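Local structure of protein of unknown function with a Fic domain (Bacteroides thetaiotaomicron VPI-5482, 3CUC) at residues 79-82 against 83-86; 93-97 against 98-102. The protein is of unknown function but carries a Fic domain, the mainly helical fold of the Fic/DOC family. One frame throughout, in Å; residues are numbered along the deposited sequence.

Contact 1 (79-82 against 83-86); sequences VGLE and MIKQ
Glu-82 and Lys-85, three residues apart on one helix, are joined by a salt bridge in which Lys-85 NZ stands 2.9 Å from Glu-82 OE2. The ammonium comes in on the syn side of that oxygen, 29° out of the carboxylate plane, while OE1 lies farther off. Both chains bend: Glu-82 folds at chi2, and Lys-85 turns at chi3 (78°). Glu-82 is exposed and Lys-85 partly so, a place that suits a flexible charged pair. The lysine stem does apolar work too, its CD resting 4.0 Å from Leu-81 CG. Leu-81 in turn sends CD1 to Ile-84 CD1, also at 4.0 Å, so Leu-81 touches both the lysine stem and Ile-84. Met-83, a selenomethionine, starts with CG anti to the carbonyl carbon (chi1 -80°), which lays CG beside Val-79 O at 3.5 Å. From there the chain runs extended to SE and bends only at chi3, its end leading off towards helix 97-107, a reach that suits a long, flexible chain. Under these side chains runs regular alpha-helical bonding, such as Lys-85 N to Leu-81 O at 3.0 Å. All of this belongs to helix 68-89, which is packed on several sides: Leu-81 reaches Phe-32 and Phe-36 of helix 22-42, Ile-84 meets Leu-205 and Asn-208 of helix 199-213, and Met-83 packs on Leu-103 and Thr-106 of helix 97-107.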
ATOM      1  N   VAL A  79      10.750  -5.852   5.358  1.00 44.94           N
ATOM      2  CA  VAL A  79      11.847  -5.673   4.406  1.00 44.56           C
ATOM      3  C   VAL A  79      11.281  -4.973   3.172  1.00 45.81           C
ATOM      4  O   VAL A  79      11.916  -4.088   2.605  1.00 46.53           O
ATOM      5  CB  VAL A  79      12.528  -7.025   4.024  1.00 44.91           C
ATOM      6  CG1 VAL A  79      13.521  -6.831   2.888  1.00 40.11           C
ATOM      7  CG2 VAL A  79      13.216  -7.644   5.242  1.00 36.62           C
ATOM      8  N   GLY A  80      10.070  -5.362   2.780  1.00 46.23           N
ATOM      9  CA  GLY A  80       9.358  -4.691   1.700  1.00 46.66           C
ATOM     10  C   GLY A  80       9.152  -3.212   1.962  1.00 47.08           C
ATOM     11  O   GLY A  80       9.351  -2.398   1.069  1.00 48.51           O
ATOM     12  N   LEU A  81       8.745  -2.860   3.180  1.00 47.20           N
ATOM     13  CA  LEU A  81       8.561  -1.445   3.543  1.00 46.89           C
ATOM     14  C   LEU A  81       9.878  -0.687   3.380  1.00 45.98           C
ATOM     15  O   LEU A  81       9.923   0.358   2.739  1.00 46.68           O
ATOM     16  CB  LEU A  81       8.030  -1.293   4.978  1.00 47.63           C
ATOM     17  CG  LEU A  81       7.985   0.127   5.571  1.00 48.13           C
ATOM     18  CD1 LEU A  81       7.132   1.036   4.702  1.00 49.93           C
ATOM     19  CD2 LEU A  81       7.478   0.122   7.019  1.00 45.89           C
ATOM     20  N   GLU A  82      10.953  -1.234   3.934  1.00 45.15           N
ATOM     21  CA  GLU A  82      12.281  -0.650   3.757  1.00 45.09           C
ATOM     22  C   GLU A  82      12.620  -0.445   2.278  1.00 44.27           C
ATOM     23  O   GLU A  82      13.163   0.595   1.905  1.00 43.78           O
ATOM     24  CB  GLU A  82      13.358  -1.505   4.446  1.00 45.00           C
ATOM     25  CG  GLU A  82      13.480  -1.253   5.947  1.00 48.68           C
ATOM     26  CD  GLU A  82      13.611   0.227   6.283  1.00 57.43           C
ATOM     27  OE1 GLU A  82      14.388   0.933   5.597  1.00 59.91           O
ATOM     28  OE2 GLU A  82      12.928   0.686   7.223  1.00 60.17           O
HETATM   29  N   MSE A  83      12.280  -1.429   1.447  1.00 43.84           N
HETATM   30  CA  MSE A  83      12.514  -1.338   0.010  1.00 42.94           C
HETATM   31  C   MSE A  83      11.793  -0.149  -0.605  1.00 43.59           C
HETATM   32  O   MSE A  83      12.410   0.617  -1.328  1.00 44.02           O
HETATM   33  CB  MSE A  83      12.098  -2.627  -0.710  1.00 42.86           C
HETATM   34  CG  MSE A  83      13.130  -3.736  -0.619  1.00 42.55           C
HETATM   35 SE   MSE A  83      12.446  -5.377  -1.328  0.75 40.79          SE
HETATM   36  CE  MSE A  83      11.960  -4.790  -3.129  1.00 34.60           C
ATOM     37  N   ILE A  84      10.502   0.014  -0.329  1.00 44.23           N
ATOM     38  CA  ILE A  84       9.764   1.110  -0.963  1.00 45.19           C
ATOM     39  C   ILE A  84      10.252   2.471  -0.468  1.00 46.11           C
ATOM     40  O   ILE A  84      10.256   3.430  -1.234  1.00 46.51           O
ATOM     41  CB  ILE A  84       8.220   1.008  -0.819  1.00 45.06           C
ATOM     42  CG1 ILE A  84       7.789   1.069   0.646  1.00 45.08           C
ATOM     43  CG2 ILE A  84       7.696  -0.262  -1.497  1.00 43.04           C
ATOM     44  CD1 ILE A  84       6.378   1.583   0.833  1.00 45.88           C
ATOM     45  N   LYS A  85      10.677   2.550   0.792  1.00 47.07           N
ATOM     46  CA  LYS A  85      11.232   3.792   1.323  1.00 48.49           C
ATOM     47  C   LYS A  85      12.462   4.204   0.513  1.00 50.04           C
ATOM     48  O   LYS A  85      12.555   5.336   0.030  1.00 51.16           O
ATOM     49  CB  LYS A  85      11.593   3.647   2.802  1.00 48.70           C
ATOM     50  CG  LYS A  85      10.385   3.723   3.730  1.00 51.70           C
ATOM     51  CD  LYS A  85      10.639   3.061   5.081  1.00 53.33           C
ATOM     52  CE  LYS A  85      11.465   3.930   6.003  1.00 54.20           C
ATOM     53  NZ  LYS A  85      11.629   3.280   7.323  1.00 55.29           N
ATOM     54  N   GLN A  86      13.386   3.264   0.342  1.00 50.51           N
ATOM     55  CA  GLN A  86      14.620   3.510  -0.391  1.00 50.32           C
ATOM     56  C   GLN A  86      14.360   3.825  -1.860  1.00 49.40           C
ATOM     57  O   GLN A  86      14.984   4.726  -2.426  1.00 49.73           O
ATOM     58  CB  GLN A  86      15.531   2.295  -0.281  1.00 50.43           C
ATOM     59  CG  GLN A  86      16.880   2.489  -0.912  1.00 56.44           C
ATOM     60  CD  GLN A  86      17.818   1.362  -0.591  1.00 63.80           C
ATOM     61  OE1 GLN A  86      18.129   0.539  -1.447  1.00 69.29           O
ATOM     62  NE2 GLN A  86      18.265   1.303   0.655  1.00 68.06           N
TER

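Contact 2 (93-97 against 98-102); sequences RPLTE and SFIRE
Thr-96 caps the helix that follows it: its OG1 accepts a hydrogen bond from Phe-99 N at 3.2 Å, with an N-H...O angle of 143°. A chi1 of 48° sets the hydroxyl between the backbone N and the carbonyl carbon, turned to the amide three residues on. Threonine suits the place, since its short branch carries an acceptor close to the backbone. The Thr-96 carbonyl adds only weak bonds to the amides of Phe-99 and Ile-100. Regular helical bonding is established with Arg-101 N to Glu-97 O at 3.0 Å. The arginine stem passes beside that same oxygen before the chain bends at chi3 and the guanidinium goes on to a salt bridge with Glu-132. Glu-97 runs extended beyond CG, and its carboxylate is held by Tyr-133 and Thr-161. Phe-99 has CG anti to the backbone N (chi1 175°), which carries its ring away towards helix 68-89. On the buried side, Leu-95 CD1 lies 4.4 Å from Ile-100 CG1, a hydrophobic staple across the cap, with Phe-99 CD2 an additional neighbour of that methyl at 4.3 Å. A side-chain N-cap with a hydrophobic staple is characteristic of a helix N-terminus, here that of helix 97-107 in the Fic domain.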
ATOM      1  N   ARG A  93      14.524   7.662  -9.710  1.00 54.84           N
ATOM      2  CA  ARG A  93      14.274   6.276 -10.117  1.00 54.54           C
ATOM      3  C   ARG A  93      12.797   6.068 -10.464  1.00 52.17           C
ATOM      4  O   ARG A  93      11.947   6.158  -9.592  1.00 49.89           O
ATOM      5  CB  ARG A  93      14.692   5.306  -9.010  1.00 54.74           C
ATOM      6  CG  ARG A  93      15.082   3.937  -9.534  1.00 59.28           C
ATOM      7  CD  ARG A  93      15.534   2.997  -8.423  1.00 66.05           C
ATOM      8  NE  ARG A  93      16.662   3.506  -7.634  1.00 73.98           N
ATOM      9  CZ  ARG A  93      17.319   2.795  -6.711  1.00 79.48           C
ATOM     10  NH1 ARG A  93      16.984   1.532  -6.454  1.00 82.78           N
ATOM     11  NH2 ARG A  93      18.329   3.341  -6.041  1.00 80.22           N
ATOM     12  N   PRO A  94      12.483   5.803 -11.746  1.00 50.89           N
ATOM     13  CA  PRO A  94      11.085   5.563 -12.094  1.00 49.63           C
ATOM     14  C   PRO A  94      10.574   4.216 -11.591  1.00 48.97           C
ATOM     15  O   PRO A  94      11.362   3.291 -11.357  1.00 48.47           O
ATOM     16  CB  PRO A  94      11.098   5.587 -13.620  1.00 49.34           C
ATOM     17  CG  PRO A  94      12.459   5.167 -13.987  1.00 49.97           C
ATOM     18  CD  PRO A  94      13.359   5.718 -12.928  1.00 50.90           C
ATOM     19  N   LEU A  95       9.257   4.120 -11.429  1.00 48.47           N
ATOM     20  CA  LEU A  95       8.617   2.877 -11.010  1.00 48.05           C
ATOM     21  C   LEU A  95       8.810   1.824 -12.095  1.00 48.42           C
ATOM     22  O   LEU A  95       8.472   2.043 -13.259  1.00 50.21           O
ATOM     23  CB  LEU A  95       7.123   3.102 -10.740  1.00 48.16           C
ATOM     24  CG  LEU A  95       6.345   1.932 -10.137  1.00 46.65           C
ATOM     25  CD1 LEU A  95       6.977   1.497  -8.837  1.00 44.45           C
ATOM     26  CD2 LEU A  95       4.892   2.321  -9.924  1.00 45.88           C
ATOM     27  N   THR A  96       9.372   0.688 -11.713  1.00 47.32           N
ATOM     28  CA  THR A  96       9.712  -0.349 -12.670  1.00 46.18           C
ATOM     29  C   THR A  96       8.923  -1.617 -12.388  1.00 46.45           C
ATOM     30  O   THR A  96       8.587  -1.908 -11.235  1.00 46.19           O
ATOM     31  CB  THR A  96      11.204  -0.670 -12.592  1.00 45.95           C
ATOM     32  OG1 THR A  96      11.566  -0.859 -11.220  1.00 46.27           O
ATOM     33  CG2 THR A  96      12.027   0.472 -13.174  1.00 38.85           C
ATOM     34  N   GLU A  97       8.627  -2.369 -13.444  1.00 46.84           N
ATOM     35  CA  GLU A  97       8.020  -3.689 -13.284  1.00 47.09           C
ATOM     36  C   GLU A  97       8.929  -4.589 -12.452  1.00 46.52           C
ATOM     37  O   GLU A  97       8.445  -5.353 -11.625  1.00 47.36           O
ATOM     38  CB  GLU A  97       7.728  -4.345 -14.638  1.00 46.64           C
ATOM     39  CG  GLU A  97       6.577  -3.719 -15.405  1.00 48.12           C
ATOM     40  CD  GLU A  97       6.293  -4.438 -16.710  1.00 49.55           C
ATOM     41  OE1 GLU A  97       5.890  -5.620 -16.656  1.00 54.99           O
ATOM     42  OE2 GLU A  97       6.464  -3.816 -17.783  1.00 53.62           O
ATOM     43  N   SER A  98      10.242  -4.485 -12.651  1.00 46.11           N
ATOM     44  CA  SER A  98      11.188  -5.336 -11.925  1.00 46.39           C
ATOM     45  C   SER A  98      11.196  -5.052 -10.431  1.00 46.81           C
ATOM     46  O   SER A  98      11.364  -5.974  -9.633  1.00 47.06           O
ATOM     47  CB  SER A  98      12.600  -5.205 -12.492  1.00 45.80           C
ATOM     48  OG  SER A  98      12.882  -3.863 -12.840  1.00 49.76           O
ATOM     49  N   PHE A  99      11.004  -3.791 -10.044  1.00 47.20           N
ATOM     50  CA  PHE A  99      10.915  -3.456  -8.622  1.00 47.20           C
ATOM     51  C   PHE A  99       9.680  -4.097  -7.997  1.00 48.25           C
ATOM     52  O   PHE A  99       9.758  -4.636  -6.893  1.00 49.42           O
ATOM     53  CB  PHE A  99      10.888  -1.939  -8.388  1.00 46.80           C
ATOM     54  CG  PHE A  99      10.677  -1.555  -6.940  1.00 46.02           C
ATOM     55  CD1 PHE A  99      11.701  -1.716  -6.013  1.00 43.54           C
ATOM     56  CD2 PHE A  99       9.451  -1.052  -6.503  1.00 40.93           C
ATOM     57  CE1 PHE A  99      11.512  -1.377  -4.679  1.00 43.47           C
ATOM     58  CE2 PHE A  99       9.253  -0.715  -5.171  1.00 43.08           C
ATOM     59  CZ  PHE A  99      10.284  -0.872  -4.257  1.00 44.80           C
ATOM     60  N   ILE A 100       8.554  -4.046  -8.707  1.00 48.37           N
ATOM     61  CA  ILE A 100       7.296  -4.592  -8.200  1.00 48.31           C
ATOM     62  C   ILE A 100       7.398  -6.107  -8.054  1.00 49.11           C
ATOM     63  O   ILE A 100       6.911  -6.682  -7.078  1.00 47.92           O
ATOM     64  CB  ILE A 100       6.105  -4.234  -9.114  1.00 48.19           C
ATOM     65  CG1 ILE A 100       5.901  -2.719  -9.164  1.00 47.48           C
ATOM     66  CG2 ILE A 100       4.828  -4.886  -8.604  1.00 45.61           C
ATOM     67  CD1 ILE A 100       4.924  -2.270 -10.222  1.00 45.86           C
ATOM     68  N   ARG A 101       8.053  -6.738  -9.021  1.00 50.56           N
ATOM     69  CA  ARG A 101       8.269  -8.181  -9.002  1.00 52.42           C
ATOM     70  C   ARG A 101       9.170  -8.574  -7.831  1.00 52.30           C
ATOM     71  O   ARG A 101       8.886  -9.533  -7.120  1.00 52.57           O
ATOM     72  CB  ARG A 101       8.875  -8.649 -10.331  1.00 53.27           C
ATOM     73  CG  ARG A 101       7.974  -8.410 -11.552  1.00 58.02           C
ATOM     74  CD  ARG A 101       8.766  -8.389 -12.863  1.00 65.62           C
ATOM     75  NE  ARG A 101       9.001  -9.748 -13.332  1.00 67.58           N
ATOM     76  CZ  ARG A 101       8.161 -10.446 -14.094  1.00 73.96           C
ATOM     77  NH1 ARG A 101       7.020  -9.917 -14.512  1.00 76.25           N
ATOM     78  NH2 ARG A 101       8.469 -11.686 -14.447  1.00 77.77           N
ATOM     79  N   GLU A 102      10.244  -7.818  -7.625  1.00 52.42           N
ATOM     80  CA  GLU A 102      11.142  -8.050  -6.496  1.00 53.11           C
ATOM     81  C   GLU A 102      10.411  -7.853  -5.165  1.00 52.10           C
ATOM     82  O   GLU A 102      10.711  -8.517  -4.171  1.00 51.65           O
ATOM     83  CB  GLU A 102      12.355  -7.111  -6.574  1.00 54.17           C
ATOM     84  CG  GLU A 102      13.451  -7.393  -5.544  1.00 59.66           C
ATOM     85  CD  GLU A 102      14.082  -8.767  -5.714  1.00 66.47           C
ATOM     86  OE1 GLU A 102      14.653  -9.026  -6.793  1.00 74.85           O
ATOM     87  OE2 GLU A 102      14.012  -9.589  -4.774  1.00 71.14           O
TER

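Contact 1 comes first along the chain, inside helix 68-89; contact 2 follows where the connecting loop turns into helix 97-107. Their centres are 12 Å apart, and the two consecutive helices touch directly. Met-83 CE of contact 1 lies 3.8 Å from Phe-99 CE1 of contact 2, and Ile-84 CG2 is equally close to Phe-99 CZ, so the aromatic ring meets both residues of the earlier helix. Met-83 CE also packs on the Glu-102 stem, 3.9 Å from its CG. The first half of helix 97-107 thus packs against the C-terminal half of helix 68-89, joining successive elements of this predominantly helical protein.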